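Local coordinates for protein RNA-directed RNA polymerase (Infectious pancreatic necrosis virus, PDB 3ZED) that probably synthesises viral RNA from an RNA template, acting as the RNA-dependent RNA polymerase that is found both free and covalently attached to the genome, at residues 376-390 with 393-405. Sequence-based numbering, arbitrary orientation.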
loop_
_atom_site.group_PDB
_atom_site.type_symbol
_atom_site.label_atom_id
_atom_site.label_comp_id
_atom_site.label_asym_id
_atom_site.label_seq_id
_atom_site.Cartn_x
_atom_site.Cartn_y
_atom_site.Cartn_z
ATOM N N LEU B 376 0.438 26.009 15.689
ATOM C CA LEU B 376 -0.382 27.219 15.580
ATOM C C LEU B 376 0.014 28.271 16.636
ATOM O O LEU B 376 0.084 29.454 16.293
ATOM C CB LEU B 376 -1.878 26.891 15.685
ATOM C CG LEU B 376 -2.481 26.105 14.499
ATOM C CD1 LEU B 376 -3.808 25.510 14.889
ATOM C CD2 LEU B 376 -2.615 26.981 13.209
ATOM N N ASP B 377 0.307 27.836 17.898
ATOM C CA ASP B 377 0.721 28.740 18.978
ATOM C C ASP B 377 2.094 29.346 18.711
ATOM O O ASP B 377 2.331 30.493 19.093
ATOM C CB ASP B 377 0.738 28.014 20.348
ATOM C CG ASP B 377 -0.592 27.441 20.828
ATOM O OD1 ASP B 377 -1.634 27.694 20.160
ATOM O OD2 ASP B 377 -0.587 26.710 21.850
ATOM N N ASN B 378 3.002 28.572 18.087
ATOM C CA ASN B 378 4.370 29.002 17.800
ATOM C C ASN B 378 4.509 29.578 16.370
ATOM O O ASN B 378 5.612 29.938 15.956
ATOM C CB ASN B 378 5.331 27.837 18.017
ATOM C CG ASN B 378 5.466 27.440 19.469
ATOM O OD1 ASN B 378 5.811 28.257 20.333
ATOM N ND2 ASN B 378 5.218 26.172 19.767
ATOM N N ASP B 379 3.375 29.699 15.649
ATOM C CA ASP B 379 3.272 30.191 14.270
ATOM C C ASP B 379 4.297 29.458 13.342
ATOM O O ASP B 379 5.026 30.084 12.556
ATOM C CB ASP B 379 3.400 31.726 14.208
ATOM C CG ASP B 379 2.751 32.345 12.981
ATOM O OD1 ASP B 379 1.518 32.140 12.779
ATOM O OD2 ASP B 379 3.467 33.027 12.217
ATOM N N GLU B 380 4.332 28.112 13.471
ATOM C CA GLU B 380 5.189 27.211 12.707
ATOM C C GLU B 380 4.372 26.435 11.678
ATOM O O GLU B 380 3.249 26.005 11.974
ATOM C CB GLU B 380 5.910 26.213 13.630
ATOM C CG GLU B 380 6.907 26.824 14.602
ATOM C CD GLU B 380 7.365 25.905 15.722
ATOM O OE1 GLU B 380 6.838 24.773 15.831
ATOM O OE2 GLU B 380 8.235 26.332 16.513
ATOM N N ASP B 381 4.942 26.260 10.467
ATOM C CA ASP B 381 4.325 25.485 9.399
ATOM C C ASP B 381 4.509 24.020 9.718
ATOM O O ASP B 381 5.406 23.663 10.471
ATOM C CB ASP B 381 4.923 25.846 8.021
ATOM C CG ASP B 381 4.663 27.275 7.562
ATOM O OD1 ASP B 381 3.592 27.825 7.894
ATOM O OD2 ASP B 381 5.526 27.838 6.858
ATOM N N LEU B 382 3.664 23.172 9.169
ATOM C CA LEU B 382 3.729 21.741 9.450
ATOM C C LEU B 382 3.437 20.937 8.188
ATOM O O LEU B 382 2.566 21.318 7.394
ATOM C CB LEU B 382 2.688 21.429 10.552
ATOM C CG LEU B 382 2.730 20.097 11.288
ATOM C CD1 LEU B 382 4.041 19.928 12.097
ATOM C CD2 LEU B 382 1.551 20.016 12.244
ATOM N N VAL B 383 4.172 19.838 8.004
ATOM C CA VAL B 383 3.964 18.932 6.892
ATOM C C VAL B 383 3.927 17.501 7.426
ATOM O O VAL B 383 4.662 17.152 8.344
ATOM C CB VAL B 383 4.963 19.124 5.702
ATOM C CG1 VAL B 383 6.388 18.671 6.041
ATOM C CG2 VAL B 383 4.453 18.425 4.440
ATOM N N MET B 384 3.019 16.694 6.875
ATOM C CA MET B 384 2.856 15.274 7.211
ATOM C C MET B 384 2.722 14.500 5.929
ATOM O O MET B 384 2.090 14.993 4.982
ATOM C CB MET B 384 1.658 15.019 8.136
ATOM C CG MET B 384 1.762 15.731 9.463
ATOM S SD MET B 384 0.420 15.203 10.504
ATOM C CE MET B 384 0.367 16.504 11.690
ATOM N N ILE B 385 3.335 13.305 5.872
ATOM C CA ILE B 385 3.340 12.483 4.647
ATOM C C ILE B 385 2.962 11.056 4.932
ATOM O O ILE B 385 3.492 10.440 5.843
ATOM C CB ILE B 385 4.719 12.548 3.907
ATOM C CG1 ILE B 385 5.153 14.009 3.619
ATOM C CG2 ILE B 385 4.726 11.717 2.610
ATOM C CD1 ILE B 385 6.674 14.182 3.392
ATOM N N TYR B 386 2.101 10.511 4.081
ATOM C CA TYR B 386 1.698 9.118 4.103
ATOM C C TYR B 386 1.482 8.645 2.674
ATOM O O TYR B 386 0.405 8.891 2.127
ATOM C CB TYR B 386 0.431 8.897 4.951
ATOM C CG TYR B 386 0.156 7.423 5.180
ATOM C CD1 TYR B 386 -0.602 6.683 4.274
ATOM C CD2 TYR B 386 0.669 6.764 6.288
ATOM C CE1 TYR B 386 -0.822 5.317 4.456
ATOM C CE2 TYR B 386 0.434 5.406 6.495
ATOM C CZ TYR B 386 -0.305 4.683 5.570
ATOM O OH TYR B 386 -0.537 3.347 5.746
ATOM N N ALA B 387 2.484 7.949 2.068
ATOM C CA ALA B 387 2.374 7.457 0.681
ATOM C C ALA B 387 1.947 8.625 -0.253
ATOM O O ALA B 387 2.615 9.660 -0.234
ATOM C CB ALA B 387 1.391 6.272 0.602
ATOM N N ASP B 388 0.814 8.512 -0.983
ATOM C CA ASP B 388 0.305 9.561 -1.889
ATOM C C ASP B 388 -0.488 10.680 -1.160
ATOM O O ASP B 388 -1.049 11.535 -1.834
ATOM C CB ASP B 388 -0.567 8.951 -3.011
ATOM C CG ASP B 388 -1.709 8.065 -2.520
ATOM O OD1 ASP B 388 -1.547 7.403 -1.456
ATOM O OD2 ASP B 388 -2.733 7.971 -3.234
ATOM N N ASN B 389 -0.483 10.719 0.196
ATOM C CA ASN B 389 -1.179 11.767 0.948
ATOM C C ASN B 389 -0.204 12.762 1.578
ATOM O O ASN B 389 0.703 12.372 2.327
ATOM C CB ASN B 389 -2.066 11.175 2.071
ATOM C CG ASN B 389 -3.032 10.086 1.651
ATOM O OD1 ASN B 389 -2.916 8.943 2.066
ATOM N ND2 ASN B 389 -3.999 10.401 0.811
ATOM N N ILE B 390 -0.429 14.051 1.322
ATOM C CA ILE B 390 0.353 15.138 1.924
ATOM C C ILE B 390 -0.603 15.995 2.740
ATOM O O ILE B 390 -1.711 16.291 2.285
ATOM C CB ILE B 390 1.123 15.994 0.877
ATOM C CG1 ILE B 390 2.113 15.144 0.073
ATOM C CG2 ILE B 390 1.808 17.229 1.502
ATOM C CD1 ILE B 390 2.480 15.757 -1.340
ATOM N N LEU B 393 -0.004 22.340 7.019
ATOM C CA LEU B 393 -0.537 23.353 7.917
ATOM C C LEU B 393 0.269 24.629 7.675
ATOM O O LEU B 393 1.451 24.669 7.992
ATOM C CB LEU B 393 -0.441 22.890 9.388
ATOM C CG LEU B 393 -1.169 23.713 10.484
ATOM C CD1 LEU B 393 -1.105 22.995 11.806
ATOM C CD2 LEU B 393 -0.523 25.079 10.715
ATOM N N GLN B 394 -0.354 25.644 7.074
ATOM C CA GLN B 394 0.243 26.964 6.864
ATOM C C GLN B 394 -0.859 28.002 6.735
ATOM O O GLN B 394 -1.962 27.663 6.292
ATOM C CB GLN B 394 1.222 27.009 5.673
ATOM C CG GLN B 394 0.622 27.100 4.276
ATOM C CD GLN B 394 1.728 27.153 3.260
ATOM O OE1 GLN B 394 2.177 26.126 2.769
ATOM N NE2 GLN B 394 2.225 28.344 2.951
ATOM N N ASP B 395 -0.565 29.250 7.171
ATOM C CA ASP B 395 -1.455 30.416 7.134
ATOM C C ASP B 395 -2.822 30.123 7.802
ATOM O O ASP B 395 -3.888 30.384 7.215
ATOM C CB ASP B 395 -1.637 30.912 5.683
ATOM C CG ASP B 395 -0.339 31.222 4.962
ATOM O OD1 ASP B 395 0.497 31.958 5.533
ATOM O OD2 ASP B 395 -0.156 30.724 3.834
ATOM N N ASN B 396 -2.770 29.561 9.039
ATOM C CA ASN B 396 -3.936 29.186 9.852
ATOM C C ASN B 396 -4.940 28.328 9.034
ATOM O O ASN B 396 -6.163 28.457 9.192
ATOM C CB ASN B 396 -4.616 30.445 10.437
ATOM C CG ASN B 396 -5.601 30.142 11.540
ATOM O OD1 ASN B 396 -5.406 29.224 12.345
ATOM N ND2 ASN B 396 -6.705 30.876 11.569
ATOM N N THR B 397 -4.410 27.469 8.142
ATOM C CA THR B 397 -5.224 26.620 7.274
ATOM C C THR B 397 -4.616 25.209 7.190
ATOM O O THR B 397 -3.401 25.055 7.146
ATOM C CB THR B 397 -5.368 27.265 5.862
ATOM O OG1 THR B 397 -5.632 28.668 5.965
ATOM C CG2 THR B 397 -6.454 26.611 5.016
ATOM N N TRP B 398 -5.481 24.195 7.152
ATOM C CA TRP B 398 -5.123 22.787 7.001
ATOM C C TRP B 398 -5.436 22.362 5.562
ATOM O O TRP B 398 -6.574 22.535 5.084
ATOM C CB TRP B 398 -5.883 21.914 8.024
ATOM C CG TRP B 398 -5.647 20.438 7.872
ATOM C CD1 TRP B 398 -6.426 19.550 7.191
ATOM C CD2 TRP B 398 -4.564 19.668 8.445
ATOM N NE1 TRP B 398 -5.913 18.274 7.319
ATOM C CE2 TRP B 398 -4.780 18.317 8.097
ATOM C CE3 TRP B 398 -3.462 19.988 9.251
ATOM C CZ2 TRP B 398 -3.937 17.284 8.530
ATOM C CZ3 TRP B 398 -2.598 18.968 9.648
ATOM C CH2 TRP B 398 -2.842 17.635 9.297
ATOM N N TYR B 399 -4.414 21.849 4.866
ATOM C CA TYR B 399 -4.563 21.390 3.489
ATOM C C TYR B 399 -4.298 19.908 3.366
ATOM O O TYR B 399 -3.297 19.407 3.862
ATOM C CB TYR B 399 -3.629 22.141 2.525
ATOM C CG TYR B 399 -3.816 23.640 2.531
ATOM C CD1 TYR B 399 -4.740 24.251 1.687
ATOM C CD2 TYR B 399 -3.046 24.453 3.360
ATOM C CE1 TYR B 399 -4.899 25.637 1.674
ATOM C CE2 TYR B 399 -3.194 25.838 3.353
ATOM C CZ TYR B 399 -4.122 26.428 2.507
ATOM O OH TYR B 399 -4.289 27.796 2.521
ATOM N N SER B 400 -5.194 19.226 2.692
ATOM C CA SER B 400 -5.041 17.829 2.349
ATOM C C SER B 400 -4.754 17.779 0.862
ATOM O O SER B 400 -5.580 18.240 0.068
ATOM C CB SER B 400 -6.291 17.041 2.715
ATOM O OG SER B 400 -6.129 15.679 2.367
ATOM N N ILE B 401 -3.540 17.335 0.499
ATOM C CA ILE B 401 -3.093 17.253 -0.887
ATOM C C ILE B 401 -2.858 15.788 -1.225
ATOM O O ILE B 401 -2.125 15.100 -0.512
ATOM C CB ILE B 401 -1.821 18.139 -1.149
ATOM C CG1 ILE B 401 -2.079 19.619 -0.820
ATOM C CG2 ILE B 401 -1.278 17.982 -2.586
ATOM C CD1 ILE B 401 -1.240 20.116 0.245
ATOM N N ASP B 402 -3.483 15.311 -2.306
ATOM C CA ASP B 402 -3.285 13.936 -2.748
ATOM C C ASP B 402 -2.672 13.920 -4.100
ATOM O O ASP B 402 -3.087 14.702 -4.964
ATOM C CB ASP B 402 -4.607 13.158 -2.806
ATOM C CG ASP B 402 -5.216 12.806 -1.463
ATOM O OD1 ASP B 402 -4.530 12.975 -0.431
ATOM O OD2 ASP B 402 -6.376 12.357 -1.445
ATOM N N LEU B 403 -1.759 12.982 -4.331
ATOM C CA LEU B 403 -1.221 12.792 -5.671
ATOM C C LEU B 403 -2.370 12.357 -6.548
ATOM O O LEU B 403 -3.279 11.665 -6.071
ATOM C CB LEU B 403 -0.078 11.759 -5.701
ATOM C CG LEU B 403 1.118 11.991 -4.760
ATOM C CD1 LEU B 403 2.191 10.951 -5.005
ATOM C CD2 LEU B 403 1.665 13.427 -4.856
ATOM N N GLU B 404 -2.403 12.843 -7.786
ATOM C CA GLU B 404 -3.499 12.488 -8.659
ATOM C C GLU B 404 -3.204 11.115 -9.226
ATOM O O GLU B 404 -2.229 10.967 -9.952
ATOM C CB GLU B 404 -3.703 13.549 -9.755
ATOM C CG GLU B 404 -4.752 13.150 -10.780
ATOM C CD GLU B 404 -4.970 14.091 -11.950
ATOM O OE1 GLU B 404 -4.022 14.811 -12.339
ATOM O OE2 GLU B 404 -6.091 14.074 -12.504
ATOM N N LYS B 405 -4.033 10.113 -8.857
ATOM C CA LYS B 405 -3.914 8.715 -9.296
ATOM C C LYS B 405 -2.471 8.301 -9.107
ATOM O O LYS B 405 -1.826 7.895 -10.072
ATOM C CB LYS B 405 -4.375 8.563 -10.773
ATOM C CG LYS B 405 -5.859 8.836 -10.960
ATOM C CD LYS B 405 -6.240 9.023 -12.414
ATOM C CE LYS B 405 -7.683 9.437 -12.538
ATOM N NZ LYS B 405 -7.853 10.917 -12.470
HETATM O O HOH W 1 2.291 30.159 8.191
HETATM O O HOH W 2 -3.415 9.146 -5.472
#
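The side chains of Asn389 and Asp402 run alongside each other in the same direction, and the amide ND2 of Asn389 donates a straight bond to OD1 of Asp402 (2.9 Å). The carboxylate oxygen lies in the amide plane of Asn389, but the donor comes from above the carboxylate, the two groups being turned 61° apart. As a non-hydrogen-bonded pair they project from the same face of the sheet, and similar first torsions (CG beside the backbone N in both) bring amide and carboxylate within bonding distance. Next to them Leu403 N binds Asp388 O (3.0 Å), and one water donates to both Asp388 OD2 and Leu403 O. The Asp388 and Asp402 carboxylates stay apart, their OD2 atoms separated by 6.0 Å. Ile390 and Ile401 exchange two backbone bonds, Ile390 N to Ile401 O being 2.7 Å. At the far end Leu382 and Leu393 do likewise, and a second water joins Asp381 OD1 to Asp395 N; OD2 of Asp381 forms a salt bridge with Lys496.

Asp388 CB rests on the isobutyl group of Leu403, and Leu382 CB meets Leu393 CB at 3.6 Å. Leu393, with CG anti to its own nitrogen (chi1 -170°), brings CD2 to Leu376 CD2 (3.8 Å), tying helix 364-377 to the sheet. Met384 CE touches the ring edge of Trp398 at CH2 (4.2 Å).

Strands 382-386, 389-394 and 397-403 form an antiparallel meander in the palm. The type II' turn Tyr386-Asn389 carries the Ala-Asp-Asn of birnavirus motif C; strand 397-403, with Asp402, probably corresponds to motif A, so the contact pairs both motifs in the permuted C-A-B palm.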